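Long-range contact in dihydroxyacetone kinase (PDB 1UN8), which phosphorylates dihydroxyacetone with ATP, yielding dihydroxyacetone phosphate in the oxidative route of glycerol fermentation: residues P63-M73 against E321-T329. Residues are numbered along the deposited sequence; the frame is centred on the assembly and turned at random.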
ATOM      1  N   PRO A  63      -4.979   7.901   2.241  1.00 17.33           N
ATOM      2  CA  PRO A  63      -4.848   9.339   2.535  1.00 19.54           C
ATOM      3  C   PRO A  63      -6.047  10.286   2.363  1.00 21.27           C
ATOM      4  O   PRO A  63      -5.883  11.487   2.661  1.00 22.64           O
ATOM      5  CB  PRO A  63      -3.727   9.789   1.585  1.00 20.21           C
ATOM      6  CG  PRO A  63      -3.844   8.835   0.433  1.00 19.61           C
ATOM      7  CD  PRO A  63      -4.203   7.510   1.053  1.00 17.30           C
ATOM      8  N   ALA A  64      -7.201   9.813   1.910  1.00 20.37           N
ATOM      9  CA  ALA A  64      -8.359  10.707   1.811  1.00 19.44           C
ATOM     10  C   ALA A  64      -8.853  10.924   3.224  1.00 19.22           C
ATOM     11  O   ALA A  64      -8.881   9.976   3.991  1.00 21.24           O
ATOM     12  CB  ALA A  64      -9.453  10.065   0.980  1.00 19.43           C
ATOM     13  N   HIS A  65      -9.233  12.145   3.585  1.00 18.14           N
ATOM     14  CA  HIS A  65      -9.184  13.304   2.692  1.00 17.53           C
ATOM     15  C   HIS A  65      -8.105  14.271   3.130  1.00 17.77           C
ATOM     16  O   HIS A  65      -7.785  15.230   2.422  1.00 20.10           O
ATOM     17  CB  HIS A  65     -10.540  14.028   2.674  1.00 16.45           C
ATOM     18  CG  HIS A  65     -11.641  13.216   2.065  1.00 16.96           C
ATOM     19  ND1 HIS A  65     -11.932  13.251   0.721  1.00 13.56           N
ATOM     20  CD2 HIS A  65     -12.518  12.342   2.618  1.00 14.32           C
ATOM     21  CE1 HIS A  65     -12.946  12.437   0.471  1.00 18.93           C
ATOM     22  NE2 HIS A  65     -13.318  11.872   1.607  1.00 16.82           N
ATOM     23  N   VAL A  66      -7.543  14.017   4.309  1.00 18.16           N
ATOM     24  CA  VAL A  66      -6.482  14.860   4.857  1.00 17.42           C
ATOM     25  C   VAL A  66      -5.292  14.998   3.892  1.00 18.13           C
ATOM     26  O   VAL A  66      -4.644  16.032   3.844  1.00 20.90           O
ATOM     27  CB  VAL A  66      -5.989  14.294   6.198  1.00 17.27           C
ATOM     28  CG1 VAL A  66      -4.771  15.026   6.656  1.00 12.64           C
ATOM     29  CG2 VAL A  66      -7.095  14.327   7.257  1.00 16.33           C
ATOM     30  N   GLY A  67      -5.013  13.944   3.126  1.00 19.98           N
ATOM     31  CA  GLY A  67      -3.916  13.927   2.171  1.00 17.69           C
ATOM     32  C   GLY A  67      -4.162  14.816   0.964  1.00 19.24           C
ATOM     33  O   GLY A  67      -3.258  15.050   0.137  1.00 20.88           O
ATOM     34  N   PHE A  68      -5.380  15.327   0.845  1.00 16.63           N
ATOM     35  CA  PHE A  68      -5.674  16.250  -0.242  1.00 18.25           C
ATOM     36  C   PHE A  68      -6.058  17.637   0.237  1.00 15.33           C
ATOM     37  O   PHE A  68      -6.805  18.360  -0.417  1.00 18.61           O
ATOM     38  CB  PHE A  68      -6.646  15.615  -1.231  1.00 12.86           C
ATOM     39  CG  PHE A  68      -6.217  14.252  -1.625  1.00 16.87           C
ATOM     40  CD1 PHE A  68      -6.842  13.130  -1.076  1.00 17.61           C
ATOM     41  CD2 PHE A  68      -5.181  14.075  -2.530  1.00 11.90           C
ATOM     42  CE1 PHE A  68      -6.459  11.847  -1.419  1.00 16.33           C
ATOM     43  CE2 PHE A  68      -4.791  12.811  -2.876  1.00 22.13           C
ATOM     44  CZ  PHE A  68      -5.451  11.665  -2.307  1.00 16.77           C
ATOM     45  N   ILE A  69      -5.532  17.992   1.399  1.00 15.99           N
ATOM     46  CA  ILE A  69      -5.733  19.322   1.967  1.00 17.35           C
ATOM     47  C   ILE A  69      -4.506  20.143   1.548  1.00 16.36           C
ATOM     48  O   ILE A  69      -3.370  19.671   1.655  1.00 18.07           O
ATOM     49  CB  ILE A  69      -5.813  19.253   3.513  1.00 16.75           C
ATOM     50  CG1 ILE A  69      -7.154  18.692   3.964  1.00 12.14           C
ATOM     51  CG2 ILE A  69      -5.554  20.636   4.138  1.00 14.53           C
ATOM     52  CD1 ILE A  69      -7.181  18.378   5.437  1.00 14.53           C
ATOM     53  N   GLY A  70      -4.738  21.359   1.072  1.00 16.68           N
ATOM     54  CA  GLY A  70      -3.661  22.247   0.662  1.00 18.25           C
ATOM     55  C   GLY A  70      -3.969  23.081  -0.569  1.00 20.04           C
ATOM     56  O   GLY A  70      -4.999  22.873  -1.251  1.00 15.99           O
ATOM     57  N   LYS A  71      -3.030  23.939  -0.773  1.00 53.70           N
ATOM     58  CA  LYS A  71      -3.139  24.827  -1.921  1.00 53.97           C
ATOM     59  C   LYS A  71      -3.498  24.070  -3.201  1.00 53.39           C
ATOM     60  O   LYS A  71      -2.808  23.128  -3.594  1.00 53.22           O
ATOM     61  CB  LYS A  71      -1.815  25.574  -2.087  1.00 56.54           C
ATOM     62  CG  LYS A  71      -1.803  26.636  -3.166  1.00 60.04           C
ATOM     63  CD  LYS A  71      -0.426  27.277  -3.257  1.00 62.76           C
ATOM     64  CE  LYS A  71      -0.380  28.355  -4.325  1.00 63.96           C
ATOM     65  NZ  LYS A  71       1.001  28.896  -4.459  1.00 66.00           N
ATOM     66  N   GLY A  72      -4.591  24.476  -3.843  1.00 52.87           N
ATOM     67  CA  GLY A  72      -5.019  23.823  -5.070  1.00 51.85           C
ATOM     68  C   GLY A  72      -6.068  22.738  -4.859  1.00 52.14           C
ATOM     69  O   GLY A  72      -6.620  22.204  -5.833  1.00 50.18           O
ATOM     70  N   MET A  73      -6.330  22.401  -3.592  1.00 50.94           N
ATOM     71  CA  MET A  73      -7.314  21.380  -3.247  1.00 51.20           C
ATOM     72  C   MET A  73      -8.057  21.698  -1.958  1.00 51.41           C
ATOM     73  O   MET A  73      -8.309  22.861  -1.649  1.00 52.73           O
ATOM     74  CB  MET A  73      -6.655  19.994  -3.135  1.00 49.57           C
ATOM     75  CG  MET A  73      -6.248  19.400  -4.475  1.00 50.33           C
ATOM     76  SD  MET A  73      -5.664  17.678  -4.428  1.00 51.63           S
ATOM     77  CE  MET A  73      -7.187  16.806  -4.794  1.00 50.01           C
ATOM     78  N   GLU A 321      -0.210  21.936 -10.569  1.00 56.72           N
ATOM     79  CA  GLU A 321       0.445  21.476  -9.356  1.00 56.42           C
ATOM     80  C   GLU A 321      -0.343  21.982  -8.160  1.00 54.06           C
ATOM     81  O   GLU A 321      -0.937  23.060  -8.209  1.00 53.20           O
ATOM     82  CB  GLU A 321       1.875  22.015  -9.268  1.00 59.15           C
ATOM     83  CG  GLU A 321       2.752  21.691 -10.463  1.00 65.02           C
ATOM     84  CD  GLU A 321       4.178  22.205 -10.291  1.00 69.01           C
ATOM     85  OE1 GLU A 321       4.357  23.412  -9.997  1.00 70.88           O
ATOM     86  OE2 GLU A 321       5.123  21.402 -10.455  1.00 70.55           O
ATOM     87  N   VAL A 322      -0.358  21.194  -7.091  1.00 52.48           N
ATOM     88  CA  VAL A 322      -1.038  21.588  -5.858  1.00 51.04           C
ATOM     89  C   VAL A 322      -0.063  21.293  -4.726  1.00 50.26           C
ATOM     90  O   VAL A 322       1.034  20.797  -4.979  1.00 50.03           O
ATOM     91  CB  VAL A 322      -2.355  20.796  -5.654  1.00 50.45           C
ATOM     92  CG1 VAL A 322      -3.303  21.070  -6.814  1.00 48.26           C
ATOM     93  CG2 VAL A 322      -2.064  19.298  -5.550  1.00 49.54           C
ATOM     94  N   GLU A 323      -0.441  21.603  -3.491  1.00 50.35           N
ATOM     95  CA  GLU A 323       0.442  21.331  -2.363  1.00 50.52           C
ATOM     96  C   GLU A 323      -0.258  20.476  -1.323  1.00 50.17           C
ATOM     97  O   GLU A 323      -0.803  20.991  -0.345  1.00 50.63           O
ATOM     98  CB  GLU A 323       0.896  22.626  -1.706  1.00 51.74           C
ATOM     99  CG  GLU A 323       1.407  23.646  -2.680  1.00 54.80           C
ATOM    100  CD  GLU A 323       2.040  24.822  -1.987  1.00 56.57           C
ATOM    101  OE1 GLU A 323       1.594  25.161  -0.860  1.00 57.44           O
ATOM    102  OE2 GLU A 323       2.977  25.405  -2.579  1.00 56.46           O
ATOM    103  N   THR A 324      -0.234  19.165  -1.532  1.00 49.40           N
ATOM    104  CA  THR A 324      -0.868  18.242  -0.600  1.00 48.83           C
ATOM    105  C   THR A 324       0.051  17.067  -0.285  1.00 46.74           C
ATOM    106  O   THR A 324       1.036  16.825  -0.983  1.00 44.93           O
ATOM    107  CB  THR A 324      -2.187  17.696  -1.177  1.00 50.45           C
ATOM    108  OG1 THR A 324      -1.921  17.013  -2.412  1.00 50.67           O
ATOM    109  CG2 THR A 324      -3.172  18.836  -1.430  1.00 49.06           C
ATOM    110  N   SER A 325      -0.283  16.329   0.763  1.00 45.75           N
ATOM    111  CA  SER A 325       0.541  15.195   1.145  1.00 45.65           C
ATOM    112  C   SER A 325       0.504  14.051   0.158  1.00 45.18           C
ATOM    113  O   SER A 325       1.465  13.290   0.058  1.00 44.56           O
ATOM    114  CB  SER A 325       0.107  14.650   2.502  1.00 45.67           C
ATOM    115  OG  SER A 325       0.216  15.634   3.517  1.00 51.31           O
ATOM    116  N   ASN A 326      -0.604  13.899  -0.581  1.00 46.13           N
ATOM    117  CA  ASN A 326      -0.702  12.715  -1.436  1.00 45.68           C
ATOM    118  C   ASN A 326      -1.187  12.845  -2.884  1.00 46.64           C
ATOM    119  O   ASN A 326      -1.366  11.828  -3.548  1.00 46.51           O
ATOM    120  CB  ASN A 326      -1.575  11.683  -0.714  1.00 43.26           C
ATOM    121  CG  ASN A 326      -1.010  11.281   0.620  1.00 42.13           C
ATOM    122  OD1 ASN A 326      -0.201  10.368   0.725  1.00 42.71           O
ATOM    123  ND2 ASN A 326      -1.460  11.959   1.667  1.00 42.31           N
ATOM    124  N   TRP A 327      -1.413  14.050  -3.399  1.00 46.23           N
ATOM    125  CA  TRP A 327      -1.849  14.131  -4.786  1.00 45.44           C
ATOM    126  C   TRP A 327      -0.715  13.603  -5.641  1.00 45.78           C
ATOM    127  O   TRP A 327       0.436  14.015  -5.485  1.00 46.47           O
ATOM    128  CB  TRP A 327      -2.282  15.567  -5.162  1.00 46.06           C
ATOM    129  CG  TRP A 327      -2.537  15.677  -6.622  1.00 46.51           C
ATOM    130  CD1 TRP A 327      -1.693  16.165  -7.580  1.00 46.15           C
ATOM    131  CD2 TRP A 327      -3.701  15.211  -7.312  1.00 47.50           C
ATOM    132  NE1 TRP A 327      -2.257  16.026  -8.825  1.00 47.10           N
ATOM    133  CE2 TRP A 327      -3.489  15.444  -8.692  1.00 48.35           C
ATOM    134  CE3 TRP A 327      -4.902  14.616  -6.902  1.00 46.61           C
ATOM    135  CZ2 TRP A 327      -4.436  15.100  -9.666  1.00 48.11           C
ATOM    136  CZ3 TRP A 327      -5.842  14.276  -7.866  1.00 47.52           C
ATOM    137  CH2 TRP A 327      -5.603  14.519  -9.235  1.00 47.79           C
ATOM    138  N   PRO A 328      -1.038  12.683  -6.564  1.00 45.98           N
ATOM    139  CA  PRO A 328      -0.043  12.135  -7.486  1.00 47.34           C
ATOM    140  C   PRO A 328      -0.040  12.872  -8.821  1.00 49.20           C
ATOM    141  O   PRO A 328      -1.094  13.097  -9.410  1.00 51.26           O
ATOM    142  CB  PRO A 328      -0.497  10.702  -7.639  1.00 46.71           C
ATOM    143  CG  PRO A 328      -1.986  10.877  -7.689  1.00 47.02           C
ATOM    144  CD  PRO A 328      -2.279  11.895  -6.606  1.00 45.66           C
ATOM    145  N   THR A 329       1.145  13.239  -9.293  1.00 49.23           N
ATOM    146  CA  THR A 329       1.278  13.938 -10.557  1.00 48.66           C
ATOM    147  C   THR A 329       0.938  13.007 -11.708  1.00 47.96           C
ATOM    148  O   THR A 329       1.602  11.993 -11.907  1.00 47.65           O
ATOM    149  CB  THR A 329       2.720  14.448 -10.756  1.00 50.31           C
ATOM    150  OG1 THR A 329       3.005  15.443  -9.767  1.00 50.95           O
ATOM    151  CG2 THR A 329       2.901  15.043 -12.159  1.00 47.69           C
TER
HETATM  152  O   HOH W   1      -2.512  17.139   2.387  1.00 39.10           O
HETATM  153  O   HOH W   2      -0.800  24.105   0.361  1.00 63.03           O
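Gly67 and Asn326 join two loops of the substrate-binding DhaK domain: 63-73, which lies between strands 52-59 and 76-80 just after substrate-binding His61 and ends in a type II beta turn, Gly70-Met73, and 321-329, which follows helix 314-319. The backbone N of Asn326 donates to Gly67 O (3.0 Å), in the carbonyl plane on a lone pair. Thr324 opens an ST motif here, its OG1 accepting from the N of Trp327, while its methyl CG2 packs against the backbone of Phe68 and Ile69. On this buried side CE2 of the Phe68 ring comes to 3.6 Å from Asn326 C, with Trp327 CA in plane at the ring edge. Met73 bends at chi3, packs CE on Trp327 CE3 (3.8 Å) and sets SD 4.9 Å from the centroid of the Trp327 six-membered ring, an oblique Met-aromatic contact; Lys160 of helix 155-167 adds a cation-pi contact to the same indole. A water ties Val66 O and Ile69 O to Ser325 N. The other end keeps a firm backbone bond, Glu323 N to Lys71 O (2.8 Å), but its side chains are looser: exposed Lys71, fully extended, crosses Glu323 at a slant, CB 3.6 Å from OE1, yet NZ stays 4.4 Å from Glu323 OE2, beyond a salt bridge. A second water donates to Glu323 OE1 (2.9 Å).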